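Local coordinates for protein alcohol dehydrogenase, zinc-containing (Thermotoga maritima, PDB 1VJ0) that probably acts as a zinc-dependent oxidoreductase of the medium-chain dehydrogenase family, interconverting alcohols and carbonyl compounds with a nicotinamide cofactor, at residues Glu192-Lys197 with Arg216-Glu221; Asn222-Ala227 with Lys257-Ile262; Leu288-Phe293 with Val315-Thr320. All coordinates share one frame; numbering follows the deposited sequence. Where two conformers were deposited one is given.

Interaction 1 of 3, residues Glu192-Lys197 with Arg216-Glu221; sequences ESFAGK and RSLGAE
Two loops that lead into neighbouring parallel strands of the Rossmann-fold domain meet where F194 packs against L218 and A220: the loop 192-197 precedes strand 198-202, while the segment 216-221 joins helix 206-217 to strand 222-227. The type II turn F194-K197 is closed by K197 N bonding F194 O, and G196, at positive phi, occupies its third position. Facing it, G219 ends the helix in a Schellman motif. The one direct hydrogen bond between the segments runs from E221 N to K197 O, 2.8 Å, bent at 133°. Beside it, A220 CA sends a nearly straight C-H toward F194 O, 3.3 Å away. Two waters bridge two further backbone pairs: one accepts from F194 N and donates to L218 O, the other accepts from G196 N and donates to G219 O. The F194 ring and L218 lie side by side, pointing the same way, with CD2 of F194 4.0 Å from CB of L218. E221, extended with CG opposite its backbone N (chi1 -176°), brings OE1 to 3.5 Å from G196 CA, while OE1 bonds S337 of the second subunit. R216 NH1 pairs with D242. Backbone polar groups at this seam are thus satisfied partly by water, and R216 of helix 206-217 reaches over the turn with NH2 to A220 O, 2.9 Å away in the loop just before strand 222-227.

Interaction 2 of 3, residues Asn222-Ala227 with Lys257-Ile262; sequences NVIVIA and KAIMDI
I224 and I262 reach toward each other tip to tip, CD1 to CD1 at 4.0 Å, and form the centre of a strand-helix contact in the Rossmann-fold domain. Strand 222-227 belongs to the parallel sheet, and helix 252-262 lies over one face of it. The two short axes run antiparallel at 179° and come no closer than 11.0 Å, so side chains alone span the gap. I224, I226 and N222 point from the strand to the helix, whereas V223 and V225 pack on helices 206-217 and 230-238. CD1 of I224 also touches I259, with CG1 of that residue 4.3 Å away. I226 makes a lighter contact with the same helix residue, its CD1 lying 4.4 Å from CD1 of I259. At the start of the strand the amide of N222 slides past I262 in the opposite direction. In the next shell, I224 also touches L243 and L245 of strand 243-246, while I259 rests on L245 and on V200 of strand 198-202, so the helix is seated on three strands. N222 OD1 is bonded to T198 OG1, a polar tie that holds the amide at the margin of the isoleucine cluster. I262 has CG2 opposite its own backbone N and CG1 beside it (chi1 -73°), which sends the two branches to different neighbours; with chi2 extended, CD1 reaches I224, while CG2 stands 3.5 Å from N222 OD1.

Interaction 3 of 3, residues Leu288-Phe293 with Val315-Thr320; sequences LRRGGF and VLKNAT
R290 grips L316 O side-on with two nitrogens, NE at 2.9 Å and NH2 at 2.8 Å. The oxygen lies close to the guanidinium plane, and a bend at chi3 (97°) turns the group onto it. In the other direction, K317 NZ donates to L288 O at 2.7 Å, in the carbonyl plane, carried there by a chain bent at chi3 and chi4. Alongside, G291 N donates to K317 O, 2.8 Å away, with an N-H...O angle of 163°. T320 N then bonds G292 O at 3.0 Å, its N-H...O angle 173°, opening the parallel bridge F293-T320. These are the starts of the last two strands, 292-296 and 320-323, of the Rossmann-type parallel sheet. The type II turn R289-G292 lies against the Schellman motif at N318, which ends the helical turn before strand 320-323. Around the polar core, L288 CD2 packs on A319 CB at 3.8 Å, and CE2 of F293 meets T320 CG2 at 3.6 Å with the two side chains crossing at a slant. Further out, T320 extends the sheet as an antiparallel ladder into the third subunit. From that subunit K322 NZ hydrogen-bonds T320 OG1, W325 N binds N318 OD1 and E123 forms a salt bridge with R289.

How the interactions relate
Along the chain the three contacts follow one another in series, without nesting or crossing. Interaction 1 closes the loop that runs out through strand 198-202 and back along helix 206-217. The chain then goes straight into strand 222-227 of interaction 2, and K197 O lies 3.1 Å from N222 N, a probable hydrogen bond joining the two contacts. Interaction 2 closes a loop through helix 230-238, strand 243-246 and helix 252-262. Interaction 3 closes the last, through strand 306-308 and helix 310-315, at strand 320-323, outermost within this chain. Centres of interactions 2 and 3 are about 17 Å apart, yet both reach the same six-stranded parallel sheet.

Interaction 1 of 3, residues Glu192-Lys197 with Arg216-Glu221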
loop_
_atom_site.group_PDB
_atom_site.type_symbol
_atom_site.label_atom_id
_atom_site.label_comp_id
_atom_site.label_asym_id
_atom_site.label_seq_id
_atom_site.Cartn_x
_atom_site.Cartn_y
_atom_site.Cartn_z
ATOM N N GLU A 192 -0.558 3.538 6.793
ATOM C CA GLU A 192 -1.122 4.886 6.632
ATOM C C GLU A 192 -0.106 5.889 7.207
ATOM O O GLU A 192 0.868 5.497 7.851
ATOM C CB GLU A 192 -2.431 5.049 7.454
ATOM C CG GLU A 192 -3.623 4.210 7.069
ATOM C CD GLU A 192 -4.161 4.526 5.688
ATOM O OE1 GLU A 192 -4.369 5.723 5.341
ATOM O OE2 GLU A 192 -4.370 3.543 4.940
ATOM N N SER A 193 -0.363 7.173 7.000
ATOM C CA SER A 193 0.353 8.207 7.768
ATOM C C SER A 193 -0.039 8.197 9.247
ATOM O O SER A 193 -1.103 7.719 9.605
ATOM C CB SER A 193 0.157 9.583 7.153
ATOM O OG SER A 193 -0.730 10.407 7.848
ATOM N N PHE A 194 0.867 8.690 10.097
ATOM C CA PHE A 194 0.642 8.834 11.519
ATOM C C PHE A 194 -0.099 10.139 11.903
ATOM O O PHE A 194 -0.460 10.326 13.054
ATOM C CB PHE A 194 1.978 8.675 12.264
ATOM C CG PHE A 194 2.403 7.243 12.366
ATOM C CD1 PHE A 194 1.895 6.447 13.368
ATOM C CD2 PHE A 194 3.244 6.682 11.429
ATOM C CE1 PHE A 194 2.224 5.061 13.446
ATOM C CE2 PHE A 194 3.588 5.323 11.498
ATOM C CZ PHE A 194 3.074 4.521 12.515
ATOM N N ALA A 195 -0.430 10.978 10.929
ATOM C CA ALA A 195 -1.208 12.179 11.192
ATOM C C ALA A 195 -2.547 11.838 11.838
ATOM O O ALA A 195 -3.305 10.971 11.359
ATOM C CB ALA A 195 -1.465 12.916 9.950
ATOM N N GLY A 196 -2.839 12.532 12.916
ATOM C CA GLY A 196 -4.044 12.302 13.678
ATOM C C GLY A 196 -4.061 10.984 14.460
ATOM O O GLY A 196 -5.133 10.632 15.026
ATOM N N LYS A 197 -2.951 10.240 14.499
ATOM C CA LYS A 197 -2.978 8.947 15.127
ATOM C C LYS A 197 -2.464 8.983 16.590
ATOM O O LYS A 197 -1.630 9.816 16.975
ATOM C CB LYS A 197 -2.216 7.881 14.304
ATOM C CG LYS A 197 -2.658 7.791 12.809
ATOM C CD LYS A 197 -4.013 7.150 12.682
ATOM C CE LYS A 197 -4.515 7.172 11.265
ATOM N NZ LYS A 197 -3.561 6.413 10.370
ATOM N N ARG A 216 6.971 10.657 17.034
ATOM C CA ARG A 216 6.901 12.120 16.967
ATOM C C ARG A 216 7.336 12.613 15.569
ATOM O O ARG A 216 6.670 13.425 14.966
ATOM C CB ARG A 216 7.792 12.752 18.034
ATOM C CG ARG A 216 7.182 12.921 19.396
ATOM C CD ARG A 216 6.393 14.271 19.604
ATOM N NE ARG A 216 5.001 14.137 19.161
ATOM C CZ ARG A 216 3.950 13.877 19.933
ATOM N NH1 ARG A 216 4.089 13.714 21.236
ATOM N NH2 ARG A 216 2.739 13.777 19.390
ATOM N N SER A 217 8.438 12.082 15.055
ATOM C CA SER A 217 8.987 12.527 13.791
ATOM C C SER A 217 8.120 12.254 12.569
ATOM O O SER A 217 8.155 13.027 11.622
ATOM C CB SER A 217 10.371 11.912 13.587
ATOM O OG SER A 217 11.215 12.307 14.646
ATOM N N LEU A 218 7.336 11.186 12.630
ATOM C CA LEU A 218 6.411 10.799 11.546
ATOM C C LEU A 218 5.051 11.498 11.675
ATOM O O LEU A 218 4.209 11.385 10.798
ATOM C CB LEU A 218 6.225 9.291 11.545
ATOM C CG LEU A 218 7.503 8.484 11.279
ATOM C CD1 LEU A 218 7.244 7.004 11.302
ATOM C CD2 LEU A 218 8.146 8.900 9.961
ATOM N N GLY A 219 4.869 12.241 12.749
ATOM C CA GLY A 219 3.727 13.131 12.871
ATOM C C GLY A 219 2.555 12.588 13.665
ATOM O O GLY A 219 1.431 13.092 13.529
ATOM N N ALA A 220 2.805 11.615 14.546
ATOM C CA ALA A 220 1.731 11.106 15.411
ATOM C C ALA A 220 1.151 12.215 16.229
ATOM O O ALA A 220 1.869 13.120 16.669
ATOM C CB ALA A 220 2.235 10.029 16.347
ATOM N N GLU A 221 -0.149 12.133 16.484
ATOM C CA GLU A 221 -0.781 13.147 17.292
ATOM C C GLU A 221 -0.530 12.963 18.786
ATOM O O GLU A 221 -0.235 13.930 19.524
ATOM C CB GLU A 221 -2.284 13.162 17.025
ATOM C CG GLU A 221 -2.999 14.278 17.763
ATOM C CD GLU A 221 -4.476 14.309 17.422
ATOM O OE1 GLU A 221 -4.804 14.499 16.235
ATOM O OE2 GLU A 221 -5.303 14.103 18.333
HETATM O O HOH W 1 3.163 9.690 8.907
HETATM O O HOH W 2 -0.952 14.524 13.773
#

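Interaction 2 of 3, residues Asn222-Ala227 with Lys257-Ile262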
loop_
_atom_site.group_PDB
_atom_site.type_symbol
_atom_site.label_atom_id
_atom_site.label_comp_id
_atom_site.label_asym_id
_atom_site.label_seq_id
_atom_site.Cartn_x
_atom_site.Cartn_y
_atom_site.Cartn_z
ATOM N N ASN A 222 -0.726 11.747 19.258
ATOM C CA ASN A 222 -0.491 11.424 20.663
ATOM C C ASN A 222 0.479 10.255 20.796
ATOM O O ASN A 222 0.370 9.253 20.081
ATOM C CB ASN A 222 -1.798 11.006 21.366
ATOM C CG ASN A 222 -2.882 12.017 21.261
ATOM O OD1 ASN A 222 -3.993 11.719 20.779
ATOM N ND2 ASN A 222 -2.610 13.188 21.720
ATOM N N VAL A 223 1.423 10.384 21.722
ATOM C CA VAL A 223 2.393 9.302 21.988
ATOM C C VAL A 223 2.338 8.953 23.481
ATOM O O VAL A 223 2.516 9.842 24.360
ATOM C CB VAL A 223 3.838 9.660 21.548
ATOM C CG1 VAL A 223 4.819 8.541 21.974
ATOM C CG2 VAL A 223 3.911 9.929 20.032
ATOM N N ILE A 224 1.960 7.719 23.776
ATOM C CA ILE A 224 1.803 7.272 25.174
ATOM C C ILE A 224 2.752 6.118 25.402
ATOM O O ILE A 224 2.827 5.204 24.560
ATOM C CB ILE A 224 0.355 6.780 25.430
ATOM C CG1 ILE A 224 -0.641 7.937 25.261
ATOM C CG2 ILE A 224 0.197 6.097 26.838
ATOM C CD1 ILE A 224 -1.797 7.549 24.364
ATOM N N VAL A 225 3.479 6.158 26.529
ATOM C CA VAL A 225 4.380 5.063 26.918
ATOM C C VAL A 225 3.932 4.376 28.231
ATOM O O VAL A 225 3.604 5.051 29.191
ATOM C CB VAL A 225 5.804 5.586 27.097
ATOM C CG1 VAL A 225 6.753 4.452 27.525
ATOM C CG2 VAL A 225 6.284 6.221 25.789
ATOM N N ILE A 226 3.907 3.036 28.219
ATOM C CA ILE A 226 3.562 2.227 29.385
ATOM C C ILE A 226 4.804 1.410 29.730
ATOM O O ILE A 226 5.340 0.687 28.885
ATOM C CB ILE A 226 2.364 1.270 29.114
ATOM C CG1 ILE A 226 1.154 2.059 28.642
ATOM C CG2 ILE A 226 2.064 0.435 30.399
ATOM C CD1 ILE A 226 0.007 1.223 28.192
ATOM N N ALA A 227 5.273 1.578 30.941
ATOM C CA ALA A 227 6.436 0.862 31.479
ATOM C C ALA A 227 6.379 0.831 33.006
ATOM O O ALA A 227 5.467 1.394 33.621
ATOM C CB ALA A 227 7.748 1.506 31.011
ATOM N N LYS A 257 -8.707 3.001 30.468
ATOM C CA LYS A 257 -9.512 4.219 30.569
ATOM C C LYS A 257 -8.752 5.456 30.084
ATOM O O LYS A 257 -9.310 6.248 29.340
ATOM C CB LYS A 257 -10.021 4.432 31.993
ATOM C CG LYS A 257 -10.727 5.811 32.230
ATOM N N ALA A 258 -7.491 5.592 30.490
ATOM C CA ALA A 258 -6.671 6.692 30.066
ATOM C C ALA A 258 -6.539 6.734 28.555
ATOM O O ALA A 258 -6.650 7.798 27.959
ATOM C CB ALA A 258 -5.301 6.636 30.698
ATOM N N ILE A 259 -6.279 5.597 27.934
ATOM C CA ILE A 259 -6.149 5.558 26.493
ATOM C C ILE A 259 -7.497 5.784 25.831
ATOM O O ILE A 259 -7.581 6.474 24.843
ATOM C CB ILE A 259 -5.474 4.236 26.044
ATOM C CG1 ILE A 259 -3.964 4.330 26.204
ATOM C CG2 ILE A 259 -5.627 4.008 24.586
ATOM C CD1 ILE A 259 -3.451 3.898 27.402
ATOM N N MET A 260 -8.555 5.177 26.356
ATOM C CA MET A 260 -9.891 5.397 25.799
ATOM C C MET A 260 -10.289 6.895 25.854
ATOM O O MET A 260 -10.843 7.413 24.899
ATOM C CB MET A 260 -10.930 4.521 26.515
ATOM C CG MET A 260 -10.865 3.017 26.253
ATOM S SD MET A 260 -10.750 2.562 24.504
ATOM C CE MET A 260 -10.016 0.897 24.448
ATOM N N ASP A 261 -9.949 7.603 26.922
ATOM C CA ASP A 261 -10.288 9.024 27.046
ATOM C C ASP A 261 -9.615 9.896 25.951
ATOM O O ASP A 261 -10.244 10.765 25.345
ATOM C CB ASP A 261 -9.898 9.576 28.444
ATOM C CG ASP A 261 -10.801 9.054 29.569
ATOM O OD1 ASP A 261 -11.914 8.504 29.293
ATOM O OD2 ASP A 261 -10.465 9.162 30.779
ATOM N N ILE A 262 -8.348 9.650 25.714
ATOM C CA ILE A 262 -7.598 10.350 24.709
ATOM C C ILE A 262 -8.059 10.046 23.288
ATOM O O ILE A 262 -7.751 10.827 22.429
ATOM C CB ILE A 262 -6.106 9.944 24.867
ATOM C CG1 ILE A 262 -5.537 10.607 26.103
ATOM C CG2 ILE A 262 -5.235 10.267 23.682
ATOM C CD1 ILE A 262 -4.216 9.999 26.483
#

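Interaction 3 of 3, residues Leu288-Phe293 with Val315-Thr320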
loop_
_atom_site.group_PDB
_atom_site.type_symbol
_atom_site.label_atom_id
_atom_site.label_comp_id
_atom_site.label_asym_id
_atom_site.label_seq_id
_atom_site.Cartn_x
_atom_site.Cartn_y
_atom_site.Cartn_z
ATOM N N LEU A 288 -6.053 -1.746 21.872
ATOM C CA LEU A 288 -6.062 -1.516 20.431
ATOM C C LEU A 288 -7.504 -1.218 19.934
ATOM O O LEU A 288 -8.466 -1.928 20.318
ATOM C CB LEU A 288 -5.495 -2.779 19.751
ATOM C CG LEU A 288 -5.013 -2.709 18.298
ATOM C CD1 LEU A 288 -3.857 -1.774 18.155
ATOM C CD2 LEU A 288 -4.635 -4.134 17.834
ATOM N N ARG A 289 -7.672 -0.179 19.101
ATOM C CA ARG A 289 -8.970 0.034 18.516
ATOM C C ARG A 289 -9.287 -1.035 17.494
ATOM O O ARG A 289 -8.403 -1.773 16.994
ATOM C CB ARG A 289 -9.100 1.387 17.856
ATOM C CG ARG A 289 -8.314 1.626 16.577
ATOM C CD ARG A 289 -8.984 2.755 15.729
ATOM N NE ARG A 289 -8.183 3.195 14.585
ATOM C CZ ARG A 289 -8.309 2.729 13.343
ATOM N NH1 ARG A 289 -9.156 1.750 13.034
ATOM N NH2 ARG A 289 -7.604 3.273 12.372
ATOM N N ARG A 290 -10.564 -1.147 17.249
ATOM C CA ARG A 290 -11.055 -1.904 16.096
ATOM C C ARG A 290 -10.392 -1.319 14.854
ATOM O O ARG A 290 -10.473 -0.129 14.646
ATOM C CB ARG A 290 -12.553 -1.794 16.021
ATOM C CG ARG A 290 -13.224 -2.625 17.076
ATOM C CD ARG A 290 -14.685 -2.743 16.855
ATOM N NE ARG A 290 -15.018 -3.980 16.159
ATOM C CZ ARG A 290 -16.079 -4.130 15.376
ATOM N NH1 ARG A 290 -16.914 -3.104 15.142
ATOM N NH2 ARG A 290 -16.312 -5.304 14.792
ATOM N N GLY A 291 -9.750 -2.167 14.075
ATOM C CA GLY A 291 -8.984 -1.777 12.865
ATOM C C GLY A 291 -7.545 -1.384 13.156
ATOM O O GLY A 291 -6.806 -1.037 12.238
ATOM N N GLY A 292 -7.155 -1.442 14.433
ATOM C CA GLY A 292 -5.831 -1.071 14.897
ATOM C C GLY A 292 -4.668 -1.950 14.434
ATOM O O GLY A 292 -4.870 -3.101 13.947
ATOM N N PHE A 293 -3.452 -1.416 14.591
ATOM C CA PHE A 293 -2.213 -2.073 14.156
ATOM C C PHE A 293 -1.218 -2.258 15.290
ATOM O O PHE A 293 -0.876 -1.345 16.011
ATOM C CB PHE A 293 -1.630 -1.239 13.002
ATOM C CG PHE A 293 -0.595 -1.932 12.193
ATOM C CD1 PHE A 293 0.674 -2.086 12.685
ATOM C CD2 PHE A 293 -0.865 -2.330 10.909
ATOM C CE1 PHE A 293 1.654 -2.690 11.928
ATOM C CE2 PHE A 293 0.118 -2.901 10.131
ATOM C CZ PHE A 293 1.386 -3.091 10.671
ATOM N N VAL A 315 -10.322 -11.271 15.325
ATOM C CA VAL A 315 -11.440 -11.257 14.348
ATOM C C VAL A 315 -12.390 -10.071 14.576
ATOM O O VAL A 315 -12.608 -9.177 13.685
ATOM C CB VAL A 315 -12.178 -12.602 14.360
ATOM C CG1 VAL A 315 -13.400 -12.591 13.417
ATOM C CG2 VAL A 315 -11.216 -13.722 14.048
ATOM N N LEU A 316 -12.986 -10.045 15.767
ATOM C CA LEU A 316 -13.964 -8.997 16.066
ATOM C C LEU A 316 -13.304 -7.600 15.983
ATOM O O LEU A 316 -13.925 -6.583 15.557
ATOM C CB LEU A 316 -14.534 -9.227 17.466
ATOM C CG LEU A 316 -15.636 -8.257 17.871
ATOM C CD1 LEU A 316 -16.832 -8.432 16.934
ATOM C CD2 LEU A 316 -16.041 -8.545 19.316
ATOM N N LYS A 317 -12.053 -7.542 16.405
ATOM C CA LYS A 317 -11.279 -6.309 16.256
ATOM C C LYS A 317 -10.821 -5.951 14.844
ATOM O O LYS A 317 -10.366 -4.851 14.631
ATOM C CB LYS A 317 -10.063 -6.353 17.190
ATOM C CG LYS A 317 -9.966 -5.138 17.967
ATOM C CD LYS A 317 -8.801 -5.137 18.907
ATOM C CE LYS A 317 -9.230 -5.472 20.312
ATOM N NZ LYS A 317 -9.494 -4.315 21.130
ATOM N N ASN A 318 -10.866 -6.868 13.875
ATOM C CA ASN A 318 -10.267 -6.640 12.572
ATOM C C ASN A 318 -8.838 -6.054 12.727
ATOM O O ASN A 318 -8.437 -5.103 12.026
ATOM C CB ASN A 318 -11.202 -5.792 11.703
ATOM C CG ASN A 318 -10.954 -5.938 10.206
ATOM O OD1 ASN A 318 -11.679 -6.664 9.514
ATOM N ND2 ASN A 318 -9.967 -5.195 9.684
ATOM N N ALA A 319 -8.086 -6.644 13.666
ATOM C CA ALA A 319 -6.783 -6.136 14.077
ATOM C C ALA A 319 -5.661 -6.703 13.236
ATOM O O ALA A 319 -5.736 -7.808 12.754
ATOM C CB ALA A 319 -6.511 -6.488 15.570
ATOM N N THR A 320 -4.619 -5.912 13.015
ATOM C CA THR A 320 -3.380 -6.417 12.433
ATOM C C THR A 320 -2.347 -6.555 13.530
ATOM O O THR A 320 -2.046 -5.571 14.247
ATOM C CB THR A 320 -2.845 -5.449 11.333
ATOM O OG1 THR A 320 -3.828 -5.286 10.307
ATOM C CG2 THR A 320 -1.652 -6.026 10.596
HETATM O O HOH W 3 -8.245 -2.643 9.576
#